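Local structure of trehalose monomycolate exporter MmpL3 (Mycobacterium tuberculosis, 7NVH) at residues L246-S258 against T670-V684. The protein probably exports trehalose monomycolate, a mycolic acid carrier for the cell envelope, across the mycobacterial inner membrane, as a member of the RND permease superfamily. Sequence-based numbering, arbitrary orientation.
Sequences LGIAIDYGLFIVS and TGRIITAAALIVAVV
Ser258 packs on Ile673 through its CB and turns its hydroxyl back into its own helix, where OG donates to Phe255 O at 2.8 Å, the donor lying above the carbonyl plane. A small serine suits this site: its polar atom is satisfied within the helix, and its CB can meet Ile673 CD1 at 3.6 Å. The other branch of Ile673 serves Phe255, with CG2 over the middle of the ring, 3.6 Å from its centroid and 12° off the normal, a CH-pi contact. Thr670 OG1 and Ile674 CG1 lie at the ring's edge, the latter 3.6 Å from Phe255 CZ.

One turn from Ser258, Leu254 is a knob in a hole formed by Ile673, Ala676, Ala677 and Ile680. With CG anti to the backbone N (chi1 -161°), Leu254 sends its CD2 down to 3.6 Å from Ala676 CB; the small alanine methyls leave room for the leucine to come in close. Beyond it, Ile250 CG2 meets Ile680 CD1 at 3.6 Å, the two side chains crossing at about a right angle. Gly247, lacking a side chain, lets the backbones close to 4.5 Å between its CA and Val681 CA.

Asp251 brings its carboxylate against the methyls of Ala677 and Val681, an apolar flank, while OD2 is hydrogen-bonded to Tyr641 OH. The reciprocal Tyr252-Asp640 pair joins the same helices, an arrangement consistent with the proton relay expected of RND transporters.

The segment axes run nearly antiparallel (160°) and 9.2 Å apart at closest, linking the two MMPL family regions within the transmembrane bundle. Helix 624-654 borders both segments and stacks Phe644 on Phe255, while helices 176-200, 270-297 and 305-336 pack against helix 248-265.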
loop_
_atom_site.group_PDB
_atom_site.type_symbol
_atom_site.label_atom_id
_atom_site.label_comp_id
_atom_site.label_asym_id
_atom_site.label_seq_id
_atom_site.Cartn_x
_atom_site.Cartn_y
_atom_site.Cartn_z
ATOM N N LEU A 246 1.095 10.058 10.269
ATOM C CA LEU A 246 0.980 11.505 10.181
ATOM C C LEU A 246 -0.373 11.998 9.700
ATOM O O LEU A 246 -0.615 13.205 9.738
ATOM C CB LEU A 246 2.078 12.075 9.278
ATOM C CG LEU A 246 3.475 11.763 9.810
ATOM C CD1 LEU A 246 4.483 11.753 8.697
ATOM C CD2 LEU A 246 3.869 12.772 10.875
ATOM N N GLY A 247 -1.261 11.117 9.247
ATOM C CA GLY A 247 -2.613 11.561 8.989
ATOM C C GLY A 247 -3.529 11.317 10.167
ATOM O O GLY A 247 -4.066 12.262 10.749
ATOM N N ILE A 248 -3.653 10.061 10.594
ATOM C CA ILE A 248 -4.606 9.791 11.663
ATOM C C ILE A 248 -3.962 9.987 13.027
ATOM O O ILE A 248 -4.649 10.336 13.991
ATOM C CB ILE A 248 -5.209 8.387 11.535
ATOM C CG1 ILE A 248 -4.180 7.332 11.908
ATOM C CG2 ILE A 248 -5.701 8.152 10.122
ATOM C CD1 ILE A 248 -4.780 6.008 12.197
ATOM N N ALA A 249 -2.651 9.774 13.145
ATOM C CA ALA A 249 -1.980 10.089 14.397
ATOM C C ALA A 249 -2.013 11.579 14.689
ATOM O O ALA A 249 -1.867 11.976 15.849
ATOM C CB ALA A 249 -0.536 9.594 14.369
ATOM N N ILE A 250 -2.199 12.405 13.665
ATOM C CA ILE A 250 -2.373 13.832 13.879
ATOM C C ILE A 250 -3.851 14.199 13.995
ATOM O O ILE A 250 -4.194 15.137 14.718
ATOM C CB ILE A 250 -1.676 14.621 12.758
ATOM C CG1 ILE A 250 -0.166 14.401 12.833
ATOM C CG2 ILE A 250 -1.973 16.102 12.873
ATOM C CD1 ILE A 250 0.638 15.362 11.992
ATOM N N ASP A 251 -4.745 13.460 13.330
ATOM C CA ASP A 251 -6.173 13.666 13.556
ATOM C C ASP A 251 -6.551 13.395 15.006
ATOM O O ASP A 251 -7.342 14.135 15.599
ATOM C CB ASP A 251 -7.001 12.766 12.642
ATOM C CG ASP A 251 -6.869 13.129 11.190
ATOM O OD1 ASP A 251 -6.314 14.204 10.886
ATOM O OD2 ASP A 251 -7.347 12.340 10.351
ATOM N N TYR A 252 -6.021 12.315 15.582
ATOM C CA TYR A 252 -6.349 11.974 16.961
ATOM C C TYR A 252 -5.876 13.062 17.913
ATOM O O TYR A 252 -6.604 13.459 18.834
ATOM C CB TYR A 252 -5.719 10.631 17.325
ATOM C CG TYR A 252 -6.266 9.457 16.544
ATOM C CD1 TYR A 252 -7.402 9.585 15.761
ATOM C CD2 TYR A 252 -5.635 8.223 16.581
ATOM C CE1 TYR A 252 -7.899 8.519 15.047
ATOM C CE2 TYR A 252 -6.125 7.151 15.869
ATOM C CZ TYR A 252 -7.257 7.304 15.104
ATOM O OH TYR A 252 -7.751 6.240 14.390
ATOM N N GLY A 253 -4.660 13.565 17.696
ATOM C CA GLY A 253 -4.179 14.677 18.494
ATOM C C GLY A 253 -5.018 15.922 18.307
ATOM O O GLY A 253 -5.296 16.639 19.269
ATOM N N LEU A 254 -5.434 16.196 17.071
ATOM C CA LEU A 254 -6.333 17.314 16.811
ATOM C C LEU A 254 -7.593 17.210 17.651
ATOM O O LEU A 254 -7.959 18.150 18.364
ATOM C CB LEU A 254 -6.690 17.355 15.327
ATOM C CG LEU A 254 -7.231 18.661 14.753
ATOM C CD1 LEU A 254 -6.216 19.770 14.848
ATOM C CD2 LEU A 254 -7.653 18.445 13.314
ATOM N N PHE A 255 -8.266 16.062 17.586
ATOM C CA PHE A 255 -9.526 15.908 18.303
ATOM C C PHE A 255 -9.328 16.018 19.807
ATOM O O PHE A 255 -10.095 16.706 20.489
ATOM C CB PHE A 255 -10.189 14.582 17.938
ATOM C CG PHE A 255 -10.941 14.624 16.642
ATOM C CD1 PHE A 255 -12.279 14.972 16.618
ATOM C CD2 PHE A 255 -10.311 14.330 15.448
ATOM C CE1 PHE A 255 -12.975 15.018 15.429
ATOM C CE2 PHE A 255 -11.000 14.375 14.256
ATOM C CZ PHE A 255 -12.333 14.719 14.245
ATOM N N ILE A 256 -8.290 15.375 20.342
ATOM C CA ILE A 256 -8.118 15.372 21.792
ATOM C C ILE A 256 -7.701 16.749 22.298
ATOM O O ILE A 256 -8.203 17.220 23.327
ATOM C CB ILE A 256 -7.128 14.272 22.205
ATOM C CG1 ILE A 256 -7.790 12.912 22.008
ATOM C CG2 ILE A 256 -6.705 14.447 23.648
ATOM C CD1 ILE A 256 -6.884 11.753 22.233
ATOM N N VAL A 257 -6.794 17.425 21.591
ATOM C CA VAL A 257 -6.378 18.760 22.006
ATOM C C VAL A 257 -7.540 19.738 21.904
ATOM O O VAL A 257 -7.733 20.586 22.784
ATOM C CB VAL A 257 -5.169 19.223 21.175
ATOM C CG1 VAL A 257 -4.931 20.707 21.362
ATOM C CG2 VAL A 257 -3.932 18.439 21.563
ATOM N N SER A 258 -8.332 19.643 20.833
ATOM C CA SER A 258 -9.486 20.520 20.697
ATOM C C SER A 258 -10.497 20.272 21.803
ATOM O O SER A 258 -11.078 21.218 22.344
ATOM C CB SER A 258 -10.132 20.325 19.328
ATOM O OG SER A 258 -10.894 19.134 19.298
ATOM N N THR A 670 -18.115 19.794 15.913
ATOM C CA THR A 670 -16.983 19.093 15.326
ATOM C C THR A 670 -16.713 19.499 13.885
ATOM O O THR A 670 -15.845 18.904 13.243
ATOM C CB THR A 670 -17.203 17.583 15.392
ATOM O OG1 THR A 670 -15.979 16.909 15.077
ATOM C CG2 THR A 670 -18.255 17.166 14.386
ATOM N N GLY A 671 -17.432 20.489 13.358
ATOM C CA GLY A 671 -17.272 20.831 11.954
ATOM C C GLY A 671 -15.875 21.322 11.628
ATOM O O GLY A 671 -15.224 20.821 10.706
ATOM N N ARG A 672 -15.386 22.295 12.398
ATOM C CA ARG A 672 -14.053 22.833 12.148
ATOM C C ARG A 672 -12.982 21.777 12.374
ATOM O O ARG A 672 -12.011 21.695 11.615
ATOM C CB ARG A 672 -13.797 24.046 13.038
ATOM C CG ARG A 672 -12.558 24.826 12.653
ATOM C CD ARG A 672 -12.092 25.728 13.779
ATOM N NE ARG A 672 -11.459 26.939 13.270
ATOM C CZ ARG A 672 -10.650 27.714 13.983
ATOM N NH1 ARG A 672 -10.370 27.402 15.240
ATOM N NH2 ARG A 672 -10.118 28.798 13.438
ATOM N N ILE A 673 -13.140 20.962 13.416
ATOM C CA ILE A 673 -12.133 19.956 13.729
ATOM C C ILE A 673 -12.061 18.908 12.627
ATOM O O ILE A 673 -10.970 18.503 12.211
ATOM C CB ILE A 673 -12.423 19.321 15.100
ATOM C CG1 ILE A 673 -12.456 20.400 16.180
ATOM C CG2 ILE A 673 -11.372 18.286 15.435
ATOM C CD1 ILE A 673 -11.294 21.367 16.108
ATOM N N ILE A 674 -13.213 18.457 12.130
ATOM C CA ILE A 674 -13.213 17.457 11.069
ATOM C C ILE A 674 -12.679 18.055 9.775
ATOM O O ILE A 674 -11.960 17.387 9.024
ATOM C CB ILE A 674 -14.620 16.863 10.890
ATOM C CG1 ILE A 674 -14.951 15.939 12.060
ATOM C CG2 ILE A 674 -14.708 16.090 9.594
ATOM C CD1 ILE A 674 -16.266 15.217 11.912
ATOM N N THR A 675 -13.008 19.318 9.494
ATOM C CA THR A 675 -12.450 19.969 8.313
ATOM C C THR A 675 -10.931 20.046 8.396
ATOM O O THR A 675 -10.231 19.755 7.419
ATOM C CB THR A 675 -13.048 21.366 8.151
ATOM O OG1 THR A 675 -14.430 21.255 7.791
ATOM C CG2 THR A 675 -12.314 22.143 7.075
ATOM N N ALA A 676 -10.403 20.423 9.561
ATOM C CA ALA A 676 -8.958 20.510 9.726
ATOM C C ALA A 676 -8.303 19.140 9.607
ATOM O O ALA A 676 -7.232 19.008 9.007
ATOM C CB ALA A 676 -8.621 21.153 11.069
ATOM N N ALA A 677 -8.924 18.107 10.181
ATOM C CA ALA A 677 -8.366 16.762 10.078
ATOM C C ALA A 677 -8.359 16.277 8.635
ATOM O O ALA A 677 -7.385 15.664 8.178
ATOM C CB ALA A 677 -9.155 15.800 10.964
ATOM N N ALA A 678 -9.440 16.544 7.901
ATOM C CA ALA A 678 -9.491 16.177 6.493
ATOM C C ALA A 678 -8.421 16.908 5.700
ATOM O O ALA A 678 -7.766 16.312 4.842
ATOM C CB ALA A 678 -10.876 16.470 5.922
ATOM N N LEU A 679 -8.224 18.199 5.974
ATOM C CA LEU A 679 -7.170 18.940 5.289
ATOM C C LEU A 679 -5.796 18.377 5.616
ATOM O O LEU A 679 -4.929 18.289 4.740
ATOM C CB LEU A 679 -7.236 20.421 5.655
ATOM C CG LEU A 679 -8.417 21.206 5.091
ATOM C CD1 LEU A 679 -8.434 22.615 5.655
ATOM C CD2 LEU A 679 -8.350 21.236 3.577
ATOM N N ILE A 680 -5.574 17.993 6.874
ATOM C CA ILE A 680 -4.274 17.466 7.277
ATOM C C ILE A 680 -3.976 16.167 6.541
ATOM O O ILE A 680 -2.889 15.983 5.976
ATOM C CB ILE A 680 -4.227 17.276 8.803
ATOM C CG1 ILE A 680 -3.902 18.603 9.488
ATOM C CG2 ILE A 680 -3.212 16.212 9.182
ATOM C CD1 ILE A 680 -3.923 18.531 10.993
ATOM N N VAL A 681 -4.944 15.248 6.521
ATOM C CA VAL A 681 -4.703 13.984 5.831
ATOM C C VAL A 681 -4.623 14.192 4.326
ATOM O O VAL A 681 -3.876 13.491 3.638
ATOM C CB VAL A 681 -5.769 12.941 6.198
ATOM C CG1 VAL A 681 -5.352 11.574 5.692
ATOM C CG2 VAL A 681 -5.949 12.895 7.687
ATOM N N ALA A 682 -5.377 15.151 3.785
ATOM C CA ALA A 682 -5.280 15.447 2.363
ATOM C C ALA A 682 -3.894 15.959 2.004
ATOM O O ALA A 682 -3.333 15.572 0.979
ATOM C CB ALA A 682 -6.348 16.462 1.960
ATOM N N VAL A 683 -3.324 16.827 2.841
ATOM C CA VAL A 683 -1.965 17.309 2.604
ATOM C C VAL A 683 -0.969 16.161 2.691
ATOM O O VAL A 683 -0.069 16.031 1.849
ATOM C CB VAL A 683 -1.617 18.434 3.595
ATOM C CG1 VAL A 683 -0.130 18.710 3.576
ATOM C CG2 VAL A 683 -2.396 19.690 3.257
ATOM N N VAL A 684 -1.116 15.307 3.707
ATOM C CA VAL A 684 -0.180 14.198 3.881
ATOM C C VAL A 684 -0.234 13.259 2.683
ATOM O O VAL A 684 0.803 12.808 2.182
ATOM C CB VAL A 684 -0.470 13.456 5.198
ATOM C CG1 VAL A 684 0.253 12.124 5.226
ATOM C CG2 VAL A 684 -0.056 14.309 6.383
#